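Local coordinates for protein peptidoglycan D,D-transpeptidase FtsI (Yersinia pestis, PDB 6SYN) that probably cross-links peptidoglycan strands of the septal cell wall as a periplasmic class B penicillin-binding protein, and binds a beta-lactam-derived ligand in its transpeptidase domain, at residues V33-A38 / F81-R86; V119-I124 / P224-N229; E135-S140 / L336-E341; A187-E192 / V217-N222. One frame throughout, in Å; residues are numbered along the deposited sequence.

Interaction 1: residues V33-A38 / F81-R86; sequences VNAVWA and FVYLAR
W37 and F81 run nearly parallel, planes 18° apart, but are displaced so far that the rings barely overlap. The F81 ring centre is 4.6 Å from that of the W37 five-membered ring. CB of W37 stands over the F81 face, 3.8 Å from the F81 centroid, a CH-pi contact. F81 reaches there because its CG is anti to the backbone N (chi1 -167°), and it also puts CE1 over the face of Y83. Broad aromatic rings suit this side of the antiparallel pair, where W37 and Y83 form a non-hydrogen-bonded pair.

V36, A38, V82 and A85 line the opposite face with aliphatic groups, and L84 at the bulge reaches in, its CD1 touching both V36 CG1, at 3.9 Å, and A38 CB, at the same distance, while V82 CG2 also lies against A38. Between V36 and W37 the register slips by one in a classic beta bulge: V36 O accepts from L84 N (2.8 Å) and A85 N (3.0 Å), while V36 N donates to A85 O.

Strand 104-113 pairs with the other edge of strand 26-38 and gives W37 a stacked H105 and a cation-pi partner, R107. Helix 66-74 meets L84, and helix 40-45 packs on A38 and V82.

Interaction 2: residues V119-I124 / P224-N229; sequences VMAHII and PSYNPN
A121 sets its methyl over one face of the Y226 ring, CB lying 4.1 Å from the ring centroid and 13° off the normal. An alanine is well suited here, since its single carbon lets the flat ring come close to the helix. The same CB also approaches P228, whose CG is 4.4 Å away.

H122 meets Y226 in a T-shaped stack: the edge of the tyrosine points at the imidazole face, with planes at 83° and centroids 5.7 Å apart. Y226 CG sits between its backbone N and carbonyl carbon (chi1 70°), which swings the ring towards the helix. At its own edge the imidazole makes one weak hydrogen bond, NE2 to P224 O at 3.4 Å. P224 follows a cis peptide bond. S225 lies beside H122, but its OG is bonded to Q118 O, just before the helical turn. Further along the loop an Asx turn, N229 N to N227 OD1 at 3.2 Å, shapes the chain after Y226.

The contact thus ties the region of the dimerisation family to that of the transpeptidase family. Helix 183-199 borders it through Y190, which touches V119 and S225, while N222 and M220 of strand 217-223 pack on H122 and I123.

Interaction 3: residues E135-S140 / L336-E341; sequences EGVEKS and LGLVGE
S140 gives its hydroxyl to the backbone of the loop, OG donating to G337 O at 2.7 Å from well above the carbonyl plane rather than on a lone pair. A short serine, with OG anti to its backbone N (chi1 -175°), carries the hydroxyl straight from the helix to the loop. Beside it L338 presents CD2 to the helix, 4.0 Å from S140 CB and 4.2 Å from V137 CG2. That same methyl also lies 4.0 Å from G136 C; G136 has a positive phi, a conformation that glycine adopts easily. V339 CG1 comes up to E135 OE2 at 3.4 Å, their side chains crossing at about a right angle. A water donates to both E135 OE2, at 2.6 Å, and V339 O.

V339 and G340 occupy the two central positions of a type II beta turn, L338 to E341, and G340, with positive phi, suits the third. The contact joins helix 136-140 to this loop of the transpeptidase-family region.

Behind the turn, E341 holds the loop in shape: OE1 accepts from L336 N at 3.0 Å and OE2 from L338 N at 3.1 Å, while T334 OG1 is a further partner of OE1. On the helix side E138 forms salt bridges with R16 and R112. The loop side is backed by I244 of helix 242-245, which touches L338 and E341.

Interaction 4: residues A187-E192 / V217-N222; sequences ALVYRE and VLAMAN
V189 works as a two-pronged knob: CG2 presses on A219 CB at 3.5 Å, and CG1 on A221 CB at 3.8 Å. Valine's branch at CB makes the fork; with CG1 anti to the backbone N (chi1 165°) and CG2 anti to the carbonyl carbon, each methyl faces one alanine, both on the same side of the strand. A221 fills a shallow hollow in return, its methyl resting on the backbone and root of Y190, 3.7 Å from Y190 CB.

Alanine is the fitting residue at both strand positions. Its small methyls let the segment axes come within 7.7 Å, their directions 25° apart, so the helix runs nearly parallel to the strand. This is helix 183-199 lying along strand 217-223, an outermost strand of the five-stranded antiparallel sheet in the transpeptidase domain, a member of the beta-lactamase clan. L218 and A219 both face L209 of the neighbouring strand in a classic beta bulge.

Past A221, the Y190 ring turns its edge to the strand, CE1 lying 3.4 Å from N222 O in the ring plane. Its hydroxyl is hydrogen-bonded with Q118 NE2, just ahead of V119-I124 in the chain. N222 CB points away from the helix, and its ND2 is hydrogen-bonded with N241 OD1. I498 of helix 492-505 packs on V189 as well.

Overall arrangement
Interaction 4 is the buried one, close to the centre of the chain and mostly apolar, with no hydrogen bonds between its two segments. Interactions 2 and 3 are partly buried and mix packing with a few polar bonds, each joining the dimerisation-family region to a loop of the transpeptidase-family region. They meet through backbone bonds between helix 121-124 and helix 136-140, with I124 O 2.7 Å from E138 N. Interaction 2 also touches interaction 4, as H122 packs on N222. Interaction 1, about 32 Å from interaction 4 between centres, is a partly buried strand pair far from the chain centre, held by backbone bonds with displaced aromatic rings on one face, meeting interaction 2 where R86 packs on N229.

Interaction 1: residues V33-A38 / F81-R86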
loop_
_atom_site.group_PDB
_atom_site.type_symbol
_atom_site.label_atom_id
_atom_site.label_comp_id
_atom_site.label_asym_id
_atom_site.label_seq_id
_atom_site.Cartn_x
_atom_site.Cartn_y
_atom_site.Cartn_z
ATOM N N VAL A 33 -5.182 15.143 -28.986
ATOM C CA VAL A 33 -3.886 14.830 -29.660
ATOM C C VAL A 33 -4.160 14.279 -31.062
ATOM O O VAL A 33 -5.319 13.925 -31.347
ATOM C CB VAL A 33 -3.056 13.825 -28.835
ATOM C CG1 VAL A 33 -2.685 14.385 -27.472
ATOM C CG2 VAL A 33 -3.767 12.487 -28.687
ATOM N N ASN A 34 -3.116 14.236 -31.894
ATOM C CA ASN A 34 -3.007 13.336 -33.072
ATOM C C ASN A 34 -2.136 12.151 -32.639
ATOM O O ASN A 34 -1.040 12.400 -32.086
ATOM C CB ASN A 34 -2.433 14.043 -34.303
ATOM C CG ASN A 34 -2.911 15.473 -34.463
ATOM O OD1 ASN A 34 -2.133 16.348 -34.844
ATOM N ND2 ASN A 34 -4.178 15.726 -34.176
ATOM N N ALA A 35 -2.619 10.923 -32.840
ATOM C CA ALA A 35 -1.954 9.665 -32.426
ATOM C C ALA A 35 -1.641 8.823 -33.666
ATOM O O ALA A 35 -2.355 8.962 -34.677
ATOM C CB ALA A 35 -2.829 8.909 -31.459
ATOM N N VAL A 36 -0.606 7.986 -33.578
ATOM C CA VAL A 36 -0.166 7.080 -34.675
ATOM C C VAL A 36 -0.401 5.643 -34.217
ATOM O O VAL A 36 0.162 5.242 -33.179
ATOM C CB VAL A 36 1.299 7.321 -35.084
ATOM C CG1 VAL A 36 1.754 6.339 -36.156
ATOM C CG2 VAL A 36 1.517 8.753 -35.550
ATOM N N TRP A 37 -1.223 4.914 -34.970
ATOM C CA TRP A 37 -1.513 3.482 -34.731
ATOM C C TRP A 37 -1.282 2.709 -36.027
ATOM O O TRP A 37 -1.324 3.324 -37.104
ATOM C CB TRP A 37 -2.927 3.298 -34.176
ATOM C CG TRP A 37 -4.039 3.746 -35.074
ATOM C CD1 TRP A 37 -4.515 5.014 -35.238
ATOM C CD2 TRP A 37 -4.867 2.901 -35.888
ATOM N NE1 TRP A 37 -5.566 5.018 -36.115
ATOM C CE2 TRP A 37 -5.809 3.734 -36.527
ATOM C CE3 TRP A 37 -4.900 1.527 -36.143
ATOM C CZ2 TRP A 37 -6.763 3.237 -37.413
ATOM C CZ3 TRP A 37 -5.844 1.036 -37.017
ATOM C CH2 TRP A 37 -6.761 1.881 -37.645
ATOM N N ALA A 38 -0.966 1.424 -35.900
ATOM C CA ALA A 38 -0.813 0.483 -37.025
ATOM C C ALA A 38 -1.970 -0.513 -36.960
ATOM O O ALA A 38 -2.381 -0.860 -35.836
ATOM C CB ALA A 38 0.530 -0.199 -36.963
ATOM N N PHE A 81 -5.637 -2.891 -34.186
ATOM C CA PHE A 81 -5.134 -1.665 -33.511
ATOM C C PHE A 81 -3.923 -1.954 -32.617
ATOM O O PHE A 81 -4.032 -2.775 -31.683
ATOM C CB PHE A 81 -6.226 -1.004 -32.670
ATOM C CG PHE A 81 -5.844 0.383 -32.228
ATOM C CD1 PHE A 81 -5.009 0.575 -31.139
ATOM C CD2 PHE A 81 -6.259 1.493 -32.945
ATOM C CE1 PHE A 81 -4.627 1.851 -30.756
ATOM C CE2 PHE A 81 -5.879 2.769 -32.557
ATOM C CZ PHE A 81 -5.064 2.946 -31.466
ATOM N N VAL A 82 -2.812 -1.255 -32.877
ATOM C CA VAL A 82 -1.650 -1.122 -31.948
ATOM C C VAL A 82 -1.109 0.310 -32.039
ATOM O O VAL A 82 -0.786 0.741 -33.171
ATOM C CB VAL A 82 -0.549 -2.158 -32.249
ATOM C CG1 VAL A 82 -1.091 -3.577 -32.189
ATOM C CG2 VAL A 82 0.144 -1.906 -33.581
ATOM N N TYR A 83 -1.013 1.012 -30.902
ATOM C CA TYR A 83 -0.374 2.352 -30.793
ATOM C C TYR A 83 1.111 2.237 -31.162
ATOM O O TYR A 83 1.768 1.247 -30.761
ATOM C CB TYR A 83 -0.518 2.960 -29.390
ATOM C CG TYR A 83 -1.824 3.668 -29.122
ATOM C CD1 TYR A 83 -2.162 4.827 -29.802
ATOM C CD2 TYR A 83 -2.716 3.188 -28.174
ATOM C CE1 TYR A 83 -3.358 5.486 -29.556
ATOM C CE2 TYR A 83 -3.917 3.831 -27.920
ATOM C CZ TYR A 83 -4.240 4.983 -28.614
ATOM O OH TYR A 83 -5.424 5.616 -28.366
ATOM N N LEU A 84 1.594 3.214 -31.942
ATOM C CA LEU A 84 3.030 3.476 -32.233
ATOM C C LEU A 84 3.456 4.764 -31.515
ATOM O O LEU A 84 4.623 4.833 -31.079
ATOM C CB LEU A 84 3.235 3.592 -33.748
ATOM C CG LEU A 84 2.792 2.388 -34.582
ATOM C CD1 LEU A 84 3.026 2.640 -36.064
ATOM C CD2 LEU A 84 3.504 1.111 -34.149
ATOM N N ALA A 85 2.552 5.744 -31.411
ATOM C CA ALA A 85 2.734 6.997 -30.639
ATOM C C ALA A 85 1.365 7.533 -30.207
ATOM O O ALA A 85 0.510 7.753 -31.085
ATOM C CB ALA A 85 3.485 8.015 -31.462
ATOM N N ARG A 86 1.176 7.750 -28.904
ATOM C CA ARG A 86 -0.074 8.321 -28.339
ATOM C C ARG A 86 -0.211 9.776 -28.805
ATOM O O ARG A 86 -1.350 10.262 -28.910
ATOM C CB ARG A 86 -0.061 8.203 -26.812
ATOM C CG ARG A 86 -0.095 6.769 -26.305
ATOM C CD ARG A 86 -0.617 6.657 -24.884
ATOM N NE ARG A 86 -0.256 5.376 -24.283
ATOM C CZ ARG A 86 -1.031 4.290 -24.230
ATOM N NH1 ARG A 86 -0.568 3.187 -23.661
ATOM N NH2 ARG A 86 -2.258 4.299 -24.732
#

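Interaction 2: residues V119-I124 / P224-N229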
loop_
_atom_site.group_PDB
_atom_site.type_symbol
_atom_site.label_atom_id
_atom_site.label_comp_id
_atom_site.label_asym_id
_atom_site.label_seq_id
_atom_site.Cartn_x
_atom_site.Cartn_y
_atom_site.Cartn_z
ATOM N N VAL A 119 3.789 7.302 -9.882
ATOM C CA VAL A 119 3.592 7.613 -8.430
ATOM C C VAL A 119 2.153 7.263 -8.003
ATOM O O VAL A 119 2.003 6.575 -6.977
ATOM C CB VAL A 119 3.956 9.085 -8.131
ATOM C CG1 VAL A 119 3.694 9.476 -6.683
ATOM C CG2 VAL A 119 5.401 9.400 -8.496
ATOM N N MET A 120 1.137 7.717 -8.748
ATOM C CA MET A 120 -0.301 7.439 -8.463
ATOM C C MET A 120 -0.759 6.182 -9.217
ATOM O O MET A 120 -1.920 5.788 -9.025
ATOM C CB MET A 120 -1.212 8.591 -8.909
ATOM C CG MET A 120 -0.954 9.938 -8.245
ATOM S SD MET A 120 -1.691 10.192 -6.597
ATOM C CE MET A 120 -3.188 9.211 -6.689
ATOM N N ALA A 121 0.095 5.592 -10.062
ATOM C CA ALA A 121 -0.304 4.615 -11.107
ATOM C C ALA A 121 -1.310 3.606 -10.537
ATOM O O ALA A 121 -2.363 3.404 -11.156
ATOM C CB ALA A 121 0.907 3.923 -11.676
ATOM N N HIS A 122 -0.997 3.004 -9.391
ATOM C CA HIS A 122 -1.791 1.906 -8.782
ATOM C C HIS A 122 -3.173 2.419 -8.349
ATOM O O HIS A 122 -4.154 1.687 -8.574
ATOM C CB HIS A 122 -0.988 1.248 -7.654
ATOM C CG HIS A 122 0.165 0.450 -8.161
ATOM N ND1 HIS A 122 -0.007 -0.778 -8.783
ATOM C CD2 HIS A 122 1.492 0.702 -8.171
ATOM C CE1 HIS A 122 1.169 -1.253 -9.140
ATOM N NE2 HIS A 122 2.106 -0.361 -8.778
ATOM N N ILE A 123 -3.252 3.630 -7.785
ATOM C CA ILE A 123 -4.519 4.271 -7.307
ATOM C C ILE A 123 -5.421 4.595 -8.506
ATOM O O ILE A 123 -6.606 4.235 -8.477
ATOM C CB ILE A 123 -4.225 5.555 -6.502
ATOM C CG1 ILE A 123 -3.320 5.278 -5.300
ATOM C CG2 ILE A 123 -5.526 6.243 -6.101
ATOM C CD1 ILE A 123 -3.271 6.394 -4.279
ATOM N N ILE A 124 -4.876 5.302 -9.493
ATOM C CA ILE A 124 -5.619 5.844 -10.666
ATOM C C ILE A 124 -5.908 4.692 -11.625
ATOM O O ILE A 124 -7.082 4.494 -11.977
ATOM C CB ILE A 124 -4.821 6.964 -11.362
ATOM C CG1 ILE A 124 -4.382 8.062 -10.386
ATOM C CG2 ILE A 124 -5.609 7.529 -12.531
ATOM C CD1 ILE A 124 -5.513 8.878 -9.803
ATOM N N PRO A 224 7.335 -2.720 -6.821
ATOM C CA PRO A 224 7.469 -1.924 -8.047
ATOM C C PRO A 224 6.167 -1.316 -8.593
ATOM O O PRO A 224 5.096 -1.823 -8.299
ATOM C CB PRO A 224 7.983 -2.957 -9.055
ATOM C CG PRO A 224 7.341 -4.244 -8.595
ATOM C CD PRO A 224 7.413 -4.166 -7.085
ATOM N N SER A 225 6.298 -0.244 -9.374
ATOM C CA SER A 225 5.167 0.422 -10.063
ATOM C C SER A 225 5.300 0.177 -11.565
ATOM O O SER A 225 5.951 -0.821 -11.940
ATOM C CB SER A 225 5.098 1.886 -9.731
ATOM O OG SER A 225 3.791 2.393 -9.976
ATOM N N TYR A 226 4.668 1.028 -12.375
ATOM C CA TYR A 226 4.702 0.995 -13.857
ATOM C C TYR A 226 4.439 2.408 -14.361
ATOM O O TYR A 226 3.878 3.209 -13.593
ATOM C CB TYR A 226 3.679 0.004 -14.422
ATOM C CG TYR A 226 2.222 0.380 -14.294
ATOM C CD1 TYR A 226 1.593 1.168 -15.243
ATOM C CD2 TYR A 226 1.450 -0.107 -13.255
ATOM C CE1 TYR A 226 0.247 1.490 -15.147
ATOM C CE2 TYR A 226 0.106 0.206 -13.140
ATOM C CZ TYR A 226 -0.502 1.004 -14.090
ATOM O OH TYR A 226 -1.828 1.302 -13.968
ATOM N N ASN A 227 4.826 2.694 -15.604
ATOM C CA ASN A 227 4.534 3.994 -16.256
ATOM C C ASN A 227 3.247 3.862 -17.071
ATOM O O ASN A 227 3.198 3.120 -18.049
ATOM C CB ASN A 227 5.717 4.498 -17.081
ATOM C CG ASN A 227 5.539 5.935 -17.532
ATOM O OD1 ASN A 227 4.525 6.574 -17.246
ATOM N ND2 ASN A 227 6.531 6.457 -18.235
ATOM N N PRO A 228 2.171 4.588 -16.686
ATOM C CA PRO A 228 0.869 4.474 -17.345
ATOM C C PRO A 228 0.737 5.358 -18.592
ATOM O O PRO A 228 -0.274 5.280 -19.249
ATOM C CB PRO A 228 -0.095 4.963 -16.256
ATOM C CG PRO A 228 0.700 6.016 -15.513
ATOM C CD PRO A 228 2.143 5.561 -15.584
ATOM N N ASN A 229 1.763 6.162 -18.880
ATOM C CA ASN A 229 1.764 7.164 -19.975
ATOM C C ASN A 229 2.404 6.589 -21.244
ATOM O O ASN A 229 2.067 7.090 -22.329
ATOM C CB ASN A 229 2.497 8.441 -19.555
ATOM C CG ASN A 229 1.713 9.288 -18.574
ATOM O OD1 ASN A 229 0.506 9.462 -18.717
ATOM N ND2 ASN A 229 2.400 9.838 -17.587
#

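Interaction 3: residues E135-S140 / L336-E341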
loop_
_atom_site.group_PDB
_atom_site.type_symbol
_atom_site.label_atom_id
_atom_site.label_comp_id
_atom_site.label_asym_id
_atom_site.label_seq_id
_atom_site.Cartn_x
_atom_site.Cartn_y
_atom_site.Cartn_z
ATOM N N GLU A 135 -8.424 -0.754 -14.621
ATOM C CA GLU A 135 -7.721 -0.897 -13.317
ATOM C C GLU A 135 -7.874 0.381 -12.478
ATOM O O GLU A 135 -8.042 1.479 -13.052
ATOM C CB GLU A 135 -6.254 -1.275 -13.563
ATOM C CG GLU A 135 -5.403 -1.383 -12.303
ATOM C CD GLU A 135 -5.739 -2.530 -11.358
ATOM O OE1 GLU A 135 -5.646 -3.700 -11.793
ATOM O OE2 GLU A 135 -6.078 -2.253 -10.181
ATOM N N GLY A 136 -7.840 0.206 -11.152
ATOM C CA GLY A 136 -7.872 1.270 -10.134
ATOM C C GLY A 136 -9.123 2.125 -10.220
ATOM O O GLY A 136 -10.183 1.624 -10.648
ATOM N N VAL A 137 -8.987 3.383 -9.810
ATOM C CA VAL A 137 -10.069 4.408 -9.821
ATOM C C VAL A 137 -10.625 4.526 -11.245
ATOM O O VAL A 137 -11.859 4.599 -11.387
ATOM C CB VAL A 137 -9.547 5.749 -9.271
ATOM C CG1 VAL A 137 -10.138 6.944 -9.997
ATOM C CG2 VAL A 137 -9.784 5.849 -7.772
ATOM N N GLU A 138 -9.746 4.535 -12.250
ATOM C CA GLU A 138 -10.116 4.672 -13.686
ATOM C C GLU A 138 -11.200 3.631 -14.014
ATOM O O GLU A 138 -12.227 4.023 -14.600
ATOM C CB GLU A 138 -8.864 4.563 -14.562
ATOM C CG GLU A 138 -8.999 5.227 -15.920
ATOM C CD GLU A 138 -8.911 6.744 -15.931
ATOM O OE1 GLU A 138 -9.951 7.387 -15.715
ATOM O OE2 GLU A 138 -7.813 7.278 -16.177
ATOM N N LYS A 139 -11.015 2.371 -13.609
ATOM C CA LYS A 139 -12.069 1.325 -13.732
ATOM C C LYS A 139 -13.181 1.611 -12.716
ATOM O O LYS A 139 -14.342 1.762 -13.138
ATOM C CB LYS A 139 -11.537 -0.095 -13.502
ATOM C CG LYS A 139 -12.627 -1.110 -13.169
ATOM C CD LYS A 139 -12.456 -2.487 -13.781
ATOM C CE LYS A 139 -13.766 -3.052 -14.295
ATOM N NZ LYS A 139 -13.628 -4.457 -14.751
ATOM N N SER A 140 -12.818 1.675 -11.433
ATOM C CA SER A 140 -13.725 1.732 -10.253
ATOM C C SER A 140 -14.834 2.780 -10.437
ATOM O O SER A 140 -15.954 2.535 -9.957
ATOM C CB SER A 140 -12.923 2.003 -9.007
ATOM O OG SER A 140 -13.737 1.944 -7.849
ATOM N N LEU A 336 -13.733 0.162 -0.510
ATOM C CA LEU A 336 -13.293 1.341 -1.309
ATOM C C LEU A 336 -13.748 1.220 -2.765
ATOM O O LEU A 336 -13.606 2.218 -3.489
ATOM C CB LEU A 336 -11.774 1.495 -1.223
ATOM C CG LEU A 336 -11.264 2.059 0.099
ATOM C CD1 LEU A 336 -9.753 2.194 0.067
ATOM C CD2 LEU A 336 -11.923 3.399 0.407
ATOM N N GLY A 337 -14.267 0.055 -3.171
ATOM C CA GLY A 337 -14.846 -0.181 -4.508
ATOM C C GLY A 337 -13.786 -0.461 -5.559
ATOM O O GLY A 337 -14.146 -0.513 -6.747
ATOM N N LEU A 338 -12.530 -0.646 -5.148
ATOM C CA LEU A 338 -11.387 -0.874 -6.070
ATOM C C LEU A 338 -11.367 -2.347 -6.480
ATOM O O LEU A 338 -11.895 -3.177 -5.706
ATOM C CB LEU A 338 -10.088 -0.463 -5.375
ATOM C CG LEU A 338 -9.983 1.023 -5.031
ATOM C CD1 LEU A 338 -8.745 1.296 -4.187
ATOM C CD2 LEU A 338 -9.973 1.879 -6.292
ATOM N N VAL A 339 -10.794 -2.643 -7.652
ATOM C CA VAL A 339 -10.842 -3.992 -8.292
ATOM C C VAL A 339 -9.810 -4.903 -7.622
ATOM O O VAL A 339 -8.644 -4.474 -7.486
ATOM C CB VAL A 339 -10.632 -3.935 -9.816
ATOM C CG1 VAL A 339 -9.359 -3.205 -10.208
ATOM C CG2 VAL A 339 -10.658 -5.328 -10.429
ATOM N N GLY A 340 -10.241 -6.113 -7.239
ATOM C CA GLY A 340 -9.433 -7.117 -6.517
ATOM C C GLY A 340 -9.307 -6.814 -5.029
ATOM O O GLY A 340 -8.488 -7.475 -4.362
ATOM N N GLU A 341 -10.089 -5.863 -4.509
ATOM C CA GLU A 341 -10.011 -5.431 -3.090
ATOM C C GLU A 341 -10.433 -6.593 -2.186
ATOM O O GLU A 341 -11.618 -6.953 -2.216
ATOM C CB GLU A 341 -10.888 -4.206 -2.846
ATOM C CG GLU A 341 -10.755 -3.649 -1.441
ATOM C CD GLU A 341 -11.403 -2.290 -1.253
ATOM O OE1 GLU A 341 -11.549 -1.861 -0.090
ATOM O OE2 GLU A 341 -11.765 -1.667 -2.273
HETATM O O HOH W 1 -5.557 -4.198 -8.461
#

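Interaction 4: residues A187-E192 / V217-N222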
loop_
_atom_site.group_PDB
_atom_site.type_symbol
_atom_site.label_atom_id
_atom_site.label_comp_id
_atom_site.label_asym_id
_atom_site.label_seq_id
_atom_site.Cartn_x
_atom_site.Cartn_y
_atom_site.Cartn_z
ATOM N N ALA A 187 3.773 11.517 -3.483
ATOM C CA ALA A 187 5.129 11.731 -4.040
ATOM C C ALA A 187 6.171 11.394 -2.968
ATOM O O ALA A 187 7.106 10.630 -3.281
ATOM C CB ALA A 187 5.278 13.146 -4.538
ATOM N N LEU A 188 5.994 11.921 -1.751
ATOM C CA LEU A 188 6.903 11.666 -0.601
ATOM C C LEU A 188 6.848 10.186 -0.222
ATOM O O LEU A 188 7.914 9.562 -0.092
ATOM C CB LEU A 188 6.506 12.519 0.604
ATOM C CG LEU A 188 7.214 12.124 1.897
ATOM C CD1 LEU A 188 8.720 12.299 1.753
ATOM C CD2 LEU A 188 6.687 12.912 3.081
ATOM N N VAL A 189 5.647 9.661 0.000
ATOM C CA VAL A 189 5.442 8.235 0.383
ATOM C C VAL A 189 6.116 7.349 -0.672
ATOM O O VAL A 189 7.043 6.611 -0.306
ATOM C CB VAL A 189 3.949 7.900 0.560
ATOM C CG1 VAL A 189 3.706 6.400 0.583
ATOM C CG2 VAL A 189 3.384 8.543 1.817
ATOM N N TYR A 190 5.684 7.428 -1.932
ATOM C CA TYR A 190 6.143 6.516 -3.011
ATOM C C TYR A 190 7.667 6.600 -3.159
ATOM O O TYR A 190 8.300 5.548 -3.356
ATOM C CB TYR A 190 5.466 6.818 -4.348
ATOM C CG TYR A 190 6.106 6.085 -5.499
ATOM C CD1 TYR A 190 5.775 4.770 -5.785
ATOM C CD2 TYR A 190 7.097 6.686 -6.259
ATOM C CE1 TYR A 190 6.387 4.084 -6.821
ATOM C CE2 TYR A 190 7.717 6.017 -7.299
ATOM C CZ TYR A 190 7.359 4.711 -7.582
ATOM O OH TYR A 190 7.970 4.057 -8.609
ATOM N N ARG A 191 8.238 7.805 -3.087
ATOM C CA ARG A 191 9.683 8.047 -3.348
ATOM C C ARG A 191 10.524 7.350 -2.273
ATOM O O ARG A 191 11.577 6.778 -2.619
ATOM C CB ARG A 191 9.962 9.551 -3.411
ATOM C CG ARG A 191 11.423 9.941 -3.236
ATOM C CD ARG A 191 11.636 11.398 -3.601
ATOM N NE ARG A 191 11.010 12.376 -2.702
ATOM C CZ ARG A 191 9.786 12.910 -2.835
ATOM N NH1 ARG A 191 9.367 13.814 -1.962
ATOM N NH2 ARG A 191 8.979 12.551 -3.820
ATOM N N GLU A 192 10.090 7.404 -1.016
ATOM C CA GLU A 192 10.804 6.761 0.118
ATOM C C GLU A 192 10.679 5.240 -0.016
ATOM O O GLU A 192 11.681 4.543 0.230
ATOM C CB GLU A 192 10.260 7.291 1.446
ATOM C CG GLU A 192 10.545 8.768 1.653
ATOM C CD GLU A 192 12.020 9.126 1.658
ATOM O OE1 GLU A 192 12.829 8.277 2.059
ATOM O OE2 GLU A 192 12.352 10.250 1.257
ATOM N N VAL A 217 -7.846 8.130 2.922
ATOM C CA VAL A 217 -6.530 7.604 2.461
ATOM C C VAL A 217 -5.789 8.763 1.794
ATOM O O VAL A 217 -6.196 9.150 0.682
ATOM C CB VAL A 217 -6.674 6.412 1.497
ATOM C CG1 VAL A 217 -5.311 5.908 1.045
ATOM C CG2 VAL A 217 -7.497 5.276 2.096
ATOM N N LEU A 218 -4.767 9.293 2.472
ATOM C CA LEU A 218 -3.952 10.456 2.037
ATOM C C LEU A 218 -2.856 9.995 1.074
ATOM O O LEU A 218 -2.457 10.799 0.208
ATOM C CB LEU A 218 -3.354 11.131 3.276
ATOM C CG LEU A 218 -4.373 11.796 4.199
ATOM C CD1 LEU A 218 -3.743 12.219 5.516
ATOM C CD2 LEU A 218 -5.034 12.983 3.510
ATOM N N ALA A 219 -2.364 8.764 1.237
ATOM C CA ALA A 219 -1.311 8.179 0.379
ATOM C C ALA A 219 -1.453 6.656 0.348
ATOM O O ALA A 219 -1.745 6.069 1.401
ATOM C CB ALA A 219 0.044 8.608 0.879
ATOM N N MET A 220 -1.240 6.055 -0.826
ATOM C CA MET A 220 -1.278 4.588 -1.054
ATOM C C MET A 220 -0.352 4.248 -2.230
ATOM O O MET A 220 -0.781 4.405 -3.394
ATOM C CB MET A 220 -2.708 4.134 -1.360
ATOM C CG MET A 220 -2.884 2.631 -1.399
ATOM S SD MET A 220 -4.511 2.185 -2.047
ATOM C CE MET A 220 -5.402 1.866 -0.527
ATOM N N ALA A 221 0.874 3.807 -1.935
ATOM C CA ALA A 221 1.941 3.566 -2.932
ATOM C C ALA A 221 2.437 2.121 -2.851
ATOM O O ALA A 221 2.329 1.499 -1.779
ATOM C CB ALA A 221 3.068 4.542 -2.723
ATOM N N ASN A 222 2.949 1.618 -3.975
ATOM C CA ASN A 222 3.535 0.261 -4.123
ATOM C C ASN A 222 4.805 0.371 -4.965
ATOM O O ASN A 222 4.838 1.189 -5.904
ATOM C CB ASN A 222 2.569 -0.721 -4.785
ATOM C CG ASN A 222 1.180 -0.684 -4.185
ATOM O OD1 ASN A 222 0.949 -1.244 -3.113
ATOM N ND2 ASN A 222 0.252 -0.029 -4.869
#